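Local coordinates for protein arginase, mitochondrial (Medicago truncatula, PDB 6VSS) that hydrolyses L-arginine to urea and L-ornithine, and agmatine to urea and putrescine, using two manganese ions per subunit of a homohexamer, at residues D184-L189 with I221-N226. Numbering follows the deposited sequence.
Sequences DAHPDL and IRSITN. With MN (manganese (II) ion), chain I; MN (manganese (II) ion), chain J.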
loop_
_atom_site.group_PDB
_atom_site.type_symbol
_atom_site.label_atom_id
_atom_site.label_comp_id
_atom_site.label_asym_id
_atom_site.label_seq_id
_atom_site.Cartn_x
_atom_site.Cartn_y
_atom_site.Cartn_z
ATOM N N ASP B 184 7.951 -10.554 -24.238
ATOM C CA ASP B 184 8.302 -9.174 -23.852
ATOM C C ASP B 184 7.184 -8.206 -24.259
ATOM O O ASP B 184 6.562 -8.456 -25.260
ATOM C CB ASP B 184 9.631 -8.849 -24.510
ATOM C CG ASP B 184 10.469 -7.873 -23.719
ATOM O OD1 ASP B 184 9.918 -6.984 -23.020
ATOM O OD2 ASP B 184 11.657 -8.112 -23.720
ATOM N N ALA B 185 6.980 -7.104 -23.547
ATOM C CA ALA B 185 6.249 -5.926 -24.076
ATOM C C ALA B 185 7.075 -5.223 -25.167
ATOM O O ALA B 185 6.452 -4.530 -26.041
ATOM C CB ALA B 185 5.886 -4.979 -22.967
ATOM N N HIS B 186 8.399 -5.402 -25.168
ATOM C CA HIS B 186 9.368 -4.522 -25.868
ATOM C C HIS B 186 10.241 -5.395 -26.736
ATOM O O HIS B 186 10.668 -6.448 -26.307
ATOM C CB HIS B 186 10.291 -3.762 -24.899
ATOM C CG HIS B 186 9.572 -3.093 -23.781
ATOM N ND1 HIS B 186 9.465 -3.656 -22.487
ATOM C CD2 HIS B 186 8.890 -1.919 -23.774
ATOM C CE1 HIS B 186 8.691 -2.820 -21.773
ATOM N NE2 HIS B 186 8.347 -1.740 -22.523
ATOM N N PRO B 187 10.455 -5.068 -28.021
ATOM C CA PRO B 187 11.273 -5.952 -28.851
ATOM C C PRO B 187 12.719 -6.107 -28.348
ATOM O O PRO B 187 13.380 -7.047 -28.761
ATOM C CB PRO B 187 11.210 -5.314 -30.251
ATOM C CG PRO B 187 9.937 -4.454 -30.236
ATOM C CD PRO B 187 9.791 -3.993 -28.789
ATOM N N ASP B 188 13.240 -5.135 -27.608
ATOM C CA ASP B 188 14.663 -5.088 -27.198
ATOM C C ASP B 188 15.593 -5.260 -28.405
ATOM O O ASP B 188 16.646 -5.862 -28.230
ATOM C CB ASP B 188 14.963 -6.149 -26.155
ATOM C CG ASP B 188 14.306 -5.900 -24.806
ATOM O OD1 ASP B 188 13.746 -4.788 -24.634
ATOM O OD2 ASP B 188 14.426 -6.799 -23.939
ATOM N N LEU B 189 15.310 -4.560 -29.514
ATOM C CA LEU B 189 16.097 -4.666 -30.774
ATOM C C LEU B 189 16.726 -3.330 -31.197
ATOM O O LEU B 189 17.236 -3.285 -32.306
ATOM C CB LEU B 189 15.156 -5.194 -31.852
ATOM C CG LEU B 189 15.039 -6.713 -31.868
ATOM C CD1 LEU B 189 13.815 -7.161 -32.664
ATOM C CD2 LEU B 189 16.307 -7.340 -32.450
ATOM N N ILE B 221 4.329 -8.240 -27.715
ATOM C CA ILE B 221 4.903 -6.941 -28.131
ATOM C C ILE B 221 3.783 -5.909 -28.301
ATOM O O ILE B 221 2.828 -6.218 -29.007
ATOM C CB ILE B 221 5.726 -7.121 -29.421
ATOM C CG1 ILE B 221 6.821 -8.158 -29.234
ATOM C CG2 ILE B 221 6.262 -5.776 -29.870
ATOM C CD1 ILE B 221 7.918 -7.721 -28.343
ATOM N N ARG B 222 3.906 -4.764 -27.633
ATOM C CA ARG B 222 2.916 -3.679 -27.679
ATOM C C ARG B 222 3.594 -2.316 -27.535
ATOM O O ARG B 222 2.894 -1.378 -27.357
ATOM C CB ARG B 222 1.845 -3.891 -26.609
ATOM C CG ARG B 222 2.387 -4.186 -25.237
ATOM C CD ARG B 222 1.328 -4.783 -24.410
ATOM N NE ARG B 222 1.727 -4.813 -23.000
ATOM C CZ ARG B 222 2.371 -5.781 -22.371
ATOM N NH1 ARG B 222 2.813 -6.852 -23.013
ATOM N NH2 ARG B 222 2.572 -5.665 -21.070
ATOM N N SER B 223 4.905 -2.223 -27.720
ATOM C CA SER B 223 5.715 -1.003 -27.466
ATOM C C SER B 223 6.929 -1.020 -28.404
ATOM O O SER B 223 7.935 -1.647 -28.064
ATOM C CB SER B 223 6.158 -0.891 -26.050
ATOM O OG SER B 223 6.796 0.352 -25.893
ATOM N N ILE B 224 6.813 -0.375 -29.551
ATOM C CA ILE B 224 7.807 -0.550 -30.629
ATOM C C ILE B 224 7.829 0.744 -31.443
ATOM O O ILE B 224 6.770 1.278 -31.790
ATOM C CB ILE B 224 7.473 -1.827 -31.405
ATOM C CG1 ILE B 224 8.433 -2.050 -32.576
ATOM C CG2 ILE B 224 6.008 -1.834 -31.788
ATOM C CD1 ILE B 224 8.203 -3.344 -33.331
ATOM N N THR B 225 9.021 1.281 -31.605
ATOM C CA THR B 225 9.286 2.514 -32.379
ATOM C C THR B 225 9.388 2.090 -33.835
ATOM O O THR B 225 9.631 0.908 -34.072
ATOM C CB THR B 225 10.559 3.163 -31.842
ATOM O OG1 THR B 225 11.536 2.133 -31.993
ATOM C CG2 THR B 225 10.421 3.600 -30.397
ATOM N N ASN B 226 9.237 3.029 -34.756
ATOM C CA ASN B 226 9.272 2.727 -36.203
ATOM C C ASN B 226 10.711 2.364 -36.588
ATOM O O ASN B 226 10.862 1.586 -37.502
ATOM C CB ASN B 226 8.592 3.827 -37.023
ATOM C CG ASN B 226 7.139 4.032 -36.617
ATOM O OD1 ASN B 226 6.399 3.072 -36.460
ATOM N ND2 ASN B 226 6.725 5.268 -36.390
HETATM MN MN MN I . 10.358 -5.505 -21.403
HETATM MN MN MN J . 12.913 -7.002 -22.395
HETATM O O HOH W 1 12.154 -5.089 -22.539
#
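Arg222 gives its backbone N-H to the carbonyl oxygen of Ala185 in a nearly straight bond (N to O 3.0 Å, 174° at the hydrogen), joining two loops that follow the neighbouring parallel strands 178-183 and 213-221. Its side chain, extended from CG to NE and then turned at chi4 -90°, lays one guanidinium face off-centre against the Ala185 methyl (NH1 to CB 3.6 Å); NE and NH1 donate hydrogen bonds to the backbone carbonyls of Glu285 and Ser272, respectively. With an alanine in place of Arg222, that methyl would probably lose its guanidinium cover and the two carbonyls their donors. Pro187 CG packs against Ile224 CG1 (3.7 Å) and Ile221 CG2 (3.9 Å), while its CD meets Ser223 O. With CG1 anti to the backbone N (chi1 178°), Ile224 reaches Pro187 CG with both CG1 and CD1, crossing the ring at about a right angle. Ser223, which binds L-ornithine, brings CB to 3.7 Å from His186 CD2; that ring holds one manganese through ND1 and has Glu285 as its main polar partner beyond the loops. Asp184 bridges both ions, OD1 also accepting from His186 N in an Asx turn and OD2 hydrogen-bonding His182 NE2. With a water bridging the ions, and Asp188 OD2 on the ion held by Asp184 OD2, the DAHPD loop forms part of the binuclear manganese site characteristic of the arginase fold.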